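Local coordinates for protein probable zinc protease PqqL (Escherichia coli, PDB 6OFT) that probably cleaves peptides as a zinc-dependent endopeptidase of the M16 family, this chain being the first half of the periplasmic enzyme, at residues L50-F55 with R187-R192; F287-Q292 with D356-T361. One frame throughout, in Å; residues are numbered along the deposited sequence.

Contact 1. Residues L50-F55 with R187-R192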
# COMPACT_ATOMS: atom_id res chain seq x y z
N LEU A 50 15.35 -13.81 8.57
CA LEU A 50 14.23 -12.95 9.00
C LEU A 50 14.67 -11.55 9.48
O LEU A 50 15.21 -11.39 10.58
CB LEU A 50 13.33 -13.66 10.03
CG LEU A 50 12.88 -15.08 9.62
CD1 LEU A 50 12.11 -15.75 10.72
CD2 LEU A 50 12.11 -15.08 8.31
N GLY A 51 14.40 -10.55 8.62
CA GLY A 51 14.75 -9.14 8.84
C GLY A 51 16.02 -8.70 8.13
O GLY A 51 16.50 -7.58 8.33
N VAL A 52 16.57 -9.58 7.28
CA VAL A 52 17.80 -9.34 6.53
C VAL A 52 17.57 -8.32 5.39
O VAL A 52 18.45 -7.48 5.17
CB VAL A 52 18.49 -10.66 6.08
CG1 VAL A 52 19.53 -10.44 4.99
CG2 VAL A 52 19.14 -11.36 7.28
N ALA A 53 16.40 -8.35 4.71
CA ALA A 53 16.12 -7.35 3.67
C ALA A 53 16.19 -5.93 4.26
O ALA A 53 16.79 -5.04 3.66
CB ALA A 53 14.76 -7.59 3.04
N HIS A 54 15.62 -5.75 5.48
CA HIS A 54 15.56 -4.48 6.21
C HIS A 54 16.95 -4.11 6.76
O HIS A 54 17.32 -2.93 6.74
CB HIS A 54 14.47 -4.56 7.30
CG HIS A 54 14.40 -3.38 8.23
ND1 HIS A 54 14.66 -3.52 9.58
CD2 HIS A 54 14.08 -2.09 7.98
CE1 HIS A 54 14.52 -2.32 10.11
NE2 HIS A 54 14.18 -1.42 9.18
N PHE A 55 17.72 -5.11 7.23
CA PHE A 55 19.09 -4.91 7.74
C PHE A 55 19.99 -4.44 6.57
O PHE A 55 20.71 -3.45 6.74
CB PHE A 55 19.64 -6.19 8.40
CG PHE A 55 20.75 -6.03 9.43
CD1 PHE A 55 21.81 -5.15 9.21
CD2 PHE A 55 20.77 -6.81 10.58
CE1 PHE A 55 22.84 -5.01 10.15
CE2 PHE A 55 21.81 -6.68 11.52
CZ PHE A 55 22.84 -5.79 11.30
N ARG A 187 25.82 -9.82 3.07
CA ARG A 187 26.47 -9.68 1.76
C ARG A 187 25.86 -10.68 0.78
O ARG A 187 25.63 -10.33 -0.36
CB ARG A 187 27.98 -9.94 1.89
CG ARG A 187 28.86 -9.29 0.82
CD ARG A 187 30.34 -9.66 0.97
NE ARG A 187 30.80 -9.63 2.37
CZ ARG A 187 31.34 -8.58 2.97
NH1 ARG A 187 31.55 -7.45 2.30
NH2 ARG A 187 31.71 -8.65 4.25
N GLN A 188 25.61 -11.92 1.24
CA GLN A 188 25.02 -12.98 0.41
C GLN A 188 23.62 -12.59 -0.10
O GLN A 188 23.35 -12.74 -1.30
CB GLN A 188 25.00 -14.30 1.21
CG GLN A 188 24.56 -15.54 0.42
CD GLN A 188 24.81 -16.84 1.17
OE1 GLN A 188 24.89 -17.92 0.56
NE2 GLN A 188 24.94 -16.80 2.50
N PHE A 189 22.73 -12.09 0.79
CA PHE A 189 21.38 -11.65 0.40
C PHE A 189 21.50 -10.50 -0.61
O PHE A 189 20.85 -10.53 -1.65
CB PHE A 189 20.58 -11.20 1.64
CG PHE A 189 19.14 -10.80 1.38
CD1 PHE A 189 18.11 -11.71 1.55
CD2 PHE A 189 18.83 -9.50 0.99
CE1 PHE A 189 16.78 -11.34 1.31
CE2 PHE A 189 17.50 -9.13 0.75
CZ PHE A 189 16.48 -10.04 0.92
N TYR A 190 22.33 -9.50 -0.29
CA TYR A 190 22.62 -8.34 -1.13
C TYR A 190 23.05 -8.74 -2.54
O TYR A 190 22.48 -8.23 -3.50
CB TYR A 190 23.69 -7.48 -0.46
CG TYR A 190 24.17 -6.28 -1.25
CD1 TYR A 190 23.36 -5.16 -1.41
CD2 TYR A 190 25.47 -6.22 -1.72
CE1 TYR A 190 23.82 -4.02 -2.06
CE2 TYR A 190 25.95 -5.08 -2.36
CZ TYR A 190 25.12 -3.98 -2.53
OH TYR A 190 25.58 -2.85 -3.16
N GLN A 191 24.05 -9.63 -2.67
CA GLN A 191 24.53 -10.05 -3.99
C GLN A 191 23.52 -10.96 -4.73
O GLN A 191 23.49 -10.94 -5.96
CB GLN A 191 25.94 -10.66 -3.91
CG GLN A 191 26.97 -9.67 -3.36
CD GLN A 191 28.41 -10.09 -3.48
OE1 GLN A 191 29.25 -9.33 -3.98
NE2 GLN A 191 28.75 -11.29 -3.02
N ARG A 192 22.65 -11.66 -3.99
CA ARG A 192 21.60 -12.51 -4.55
C ARG A 192 20.50 -11.68 -5.23
O ARG A 192 20.04 -12.05 -6.31
CB ARG A 192 20.97 -13.38 -3.43
CG ARG A 192 19.86 -14.35 -3.89
CD ARG A 192 19.88 -15.70 -3.18
NE ARG A 192 19.82 -15.58 -1.72
CZ ARG A 192 20.78 -15.99 -0.90
NH1 ARG A 192 21.86 -16.59 -1.37
NH2 ARG A 192 20.65 -15.82 0.41

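Contact 2. Residues F287-Q292 with D356-T361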
# COMPACT_ATOMS: atom_id res chain seq x y z
N PHE A 287 -21.62 2.26 -0.15
CA PHE A 287 -21.83 1.96 1.27
C PHE A 287 -21.54 3.23 2.09
O PHE A 287 -22.37 3.62 2.91
CB PHE A 287 -20.89 0.82 1.71
CG PHE A 287 -21.07 0.43 3.16
CD1 PHE A 287 -20.39 1.11 4.18
CD2 PHE A 287 -21.91 -0.62 3.52
CE1 PHE A 287 -20.55 0.75 5.51
CE2 PHE A 287 -22.08 -0.98 4.86
CZ PHE A 287 -21.40 -0.29 5.84
N ASN A 288 -20.37 3.86 1.85
CA ASN A 288 -19.90 5.09 2.50
C ASN A 288 -20.90 6.21 2.34
O ASN A 288 -21.23 6.89 3.31
CB ASN A 288 -18.52 5.51 1.95
CG ASN A 288 -17.42 4.59 2.40
OD1 ASN A 288 -17.61 3.82 3.33
ND2 ASN A 288 -16.24 4.65 1.76
N GLN A 289 -21.38 6.41 1.09
CA GLN A 289 -22.37 7.41 0.69
C GLN A 289 -23.65 7.22 1.51
O GLN A 289 -24.03 8.15 2.22
CB GLN A 289 -22.63 7.32 -0.84
CG GLN A 289 -23.71 8.26 -1.38
CD GLN A 289 -23.71 8.34 -2.90
OE1 GLN A 289 -24.51 7.70 -3.58
NE2 GLN A 289 -22.81 9.15 -3.45
N ARG A 290 -24.24 6.01 1.50
CA ARG A 290 -25.46 5.72 2.25
C ARG A 290 -25.32 5.98 3.74
O ARG A 290 -26.16 6.68 4.30
CB ARG A 290 -26.01 4.32 1.99
CG ARG A 290 -27.52 4.28 2.21
CD ARG A 290 -28.12 2.95 1.92
NE ARG A 290 -28.38 2.77 0.49
CZ ARG A 290 -28.85 1.64 -0.02
NH1 ARG A 290 -29.13 0.61 0.76
NH2 ARG A 290 -29.05 1.54 -1.33
N LEU A 291 -24.24 5.49 4.38
CA LEU A 291 -24.00 5.72 5.81
C LEU A 291 -23.89 7.21 6.15
O LEU A 291 -24.49 7.65 7.13
CB LEU A 291 -22.76 4.94 6.30
CG LEU A 291 -22.52 4.94 7.82
CD1 LEU A 291 -23.64 4.21 8.57
CD2 LEU A 291 -21.19 4.30 8.15
N GLN A 292 -23.13 7.98 5.34
CA GLN A 292 -22.95 9.42 5.53
C GLN A 292 -24.24 10.20 5.34
O GLN A 292 -24.45 11.20 6.04
CB GLN A 292 -21.84 9.98 4.64
CG GLN A 292 -20.42 9.69 5.15
CD GLN A 292 -20.17 10.20 6.55
OE1 GLN A 292 -19.98 9.42 7.50
NE2 GLN A 292 -20.17 11.52 6.73
N ASP A 356 -25.74 6.66 -10.36
CA ASP A 356 -25.57 7.82 -11.24
C ASP A 356 -24.88 8.98 -10.52
O ASP A 356 -24.07 9.66 -11.15
CB ASP A 356 -26.92 8.30 -11.83
CG ASP A 356 -27.47 7.49 -12.99
OD1 ASP A 356 -26.68 6.75 -13.63
OD2 ASP A 356 -28.68 7.60 -13.27
N ASP A 357 -25.16 9.18 -9.22
CA ASP A 357 -24.48 10.22 -8.45
C ASP A 357 -23.01 9.86 -8.16
O ASP A 357 -22.16 10.74 -8.21
CB ASP A 357 -25.22 10.54 -7.15
CG ASP A 357 -24.61 11.70 -6.38
OD1 ASP A 357 -24.64 12.84 -6.90
OD2 ASP A 357 -24.10 11.47 -5.27
N VAL A 358 -22.70 8.59 -7.88
CA VAL A 358 -21.31 8.15 -7.64
C VAL A 358 -20.46 8.38 -8.91
O VAL A 358 -19.42 9.02 -8.83
CB VAL A 358 -21.23 6.72 -7.05
CG1 VAL A 358 -19.91 6.01 -7.40
CG2 VAL A 358 -21.42 6.76 -5.54
N LYS A 359 -20.97 7.93 -10.08
CA LYS A 359 -20.32 8.10 -11.38
C LYS A 359 -20.09 9.58 -11.74
O LYS A 359 -18.94 9.96 -12.00
CB LYS A 359 -21.12 7.40 -12.48
CG LYS A 359 -21.07 5.87 -12.40
CD LYS A 359 -21.89 5.29 -13.51
CE LYS A 359 -21.85 3.79 -13.52
NZ LYS A 359 -22.64 3.27 -14.67
N SER A 360 -21.15 10.41 -11.74
CA SER A 360 -21.06 11.84 -12.07
C SER A 360 -20.10 12.64 -11.17
O SER A 360 -19.39 13.50 -11.70
CB SER A 360 -22.44 12.50 -12.10
OG SER A 360 -23.00 12.64 -10.81
N THR A 361 -20.07 12.37 -9.85
CA THR A 361 -19.18 13.09 -8.92
C THR A 361 -17.71 12.65 -9.08
O THR A 361 -16.80 13.47 -8.87
CB THR A 361 -19.64 12.98 -7.47
OG1 THR A 361 -19.73 11.60 -7.10
CG2 THR A 361 -20.96 13.69 -7.22

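Contact 1. Residues L50-F55 with R187-R192
The first torsions of Phe189 (chi1 -177°) and Val52 (chi1 164°) both hold the group that makes contact, CG and CG1, opposite the main-chain nitrogen. These torsions send the ring out to segment 50-55 and set CG1 against the root of the ring. Segment 50-55 begins the helix of the inverted zinc-binding HxxEH motif of M16 peptidases, here His54, Glu57 and His58. Gly51 is the N-cap. The side chains of Val52 and Phe189 run past one another from facing helices. CG1 of Val52 lies 3.6 Å from CB of Phe189 and meets the ring obliquely. The far end of the ring rests on the next residue, with CZ of Phe189 3.7 Å from CB of Ala53. CE2 of Phe189 is also 3.7 Å from CA of Ala53. The contact is apolar and buried. The CB of His54, a predicted zinc ligand, points away from segment 187-192. Trp193 also meets the ring of Phe189. Glu45 holds the start of the motif helix, bonding Gly51 N through OE1 and Ala53 N through OE2. That same Ala53 N lies over one face of the Phe189 ring, 4.1 Å above the ring plane and nearer its edge than its centre.

Contact 2. Residues F287-Q292 with D356-T361
On the helix that turns Asp357 and Val358 to Gln289, the carbonyl O of Asp356 accepts two hydrogen bonds. One is the helical bond from Ser360 N to Asp356 O, 3.1 Å. The other comes from the hydroxyl OG of Ser360, 3.2 Å from Asp356 O, at a C=O...donor angle of 133°. The hydroxyl of Ser360 is thus tied back to its own helix. Across the contact, Gln289 does the reaching. Its CG is anti to the backbone N (chi1 177°) and the chain stays extended beyond CG, which carries the amide to the other helix. NE2 of Gln289 comes 3.2 Å from OD2 of Asp357. The amide and carboxylate planes are turned 44° apart. NE2 of Gln289 also lies 3.5 Å from CG2 of Val358, and OE1 of Gln289 is 3.8 Å from the same methyl. The setting is the inactive-domain part of the M16 fold. Helix 271-296 packs on the five-stranded mixed sheet through Phe287 and Leu291, and Gln289 is one of the residues that join it to helix 352-371. Replacing Gln289 by an alanine is likely to leave OD2 of Asp357 without its amide neighbour and to open a gap beside CG2 of Val358. Val358 is buried, and it also touches Met282, Gln285 and Leu286 of helix 271-296. Asp357 touches Phe468 near the end of the modelled chain. A salt bridge from Arg290 NH2 to Glu354 OE2 links the same two helices.

Contact 1 and contact 2 lie on opposite sides of the chain's centre, 46 Å apart between their centres. Their nearest atoms are about 32 Å apart, so the two do not touch. Both segments of contact 1 come earlier in the chain than those of contact 2. Contact 1 holds His54, a predicted zinc ligand. The side chain of Ala53 is about 7 Å from that of Glu57, the predicted proton acceptor, and about 10 Å from that of His58, another predicted zinc ligand. Contact 2 lies away from these sites and joins two helices. Ala53 touches Thr91 on strand 87-91 of the six-stranded sheet, while Phe287 and Leu291 touch strand 303-314 of the five-stranded one.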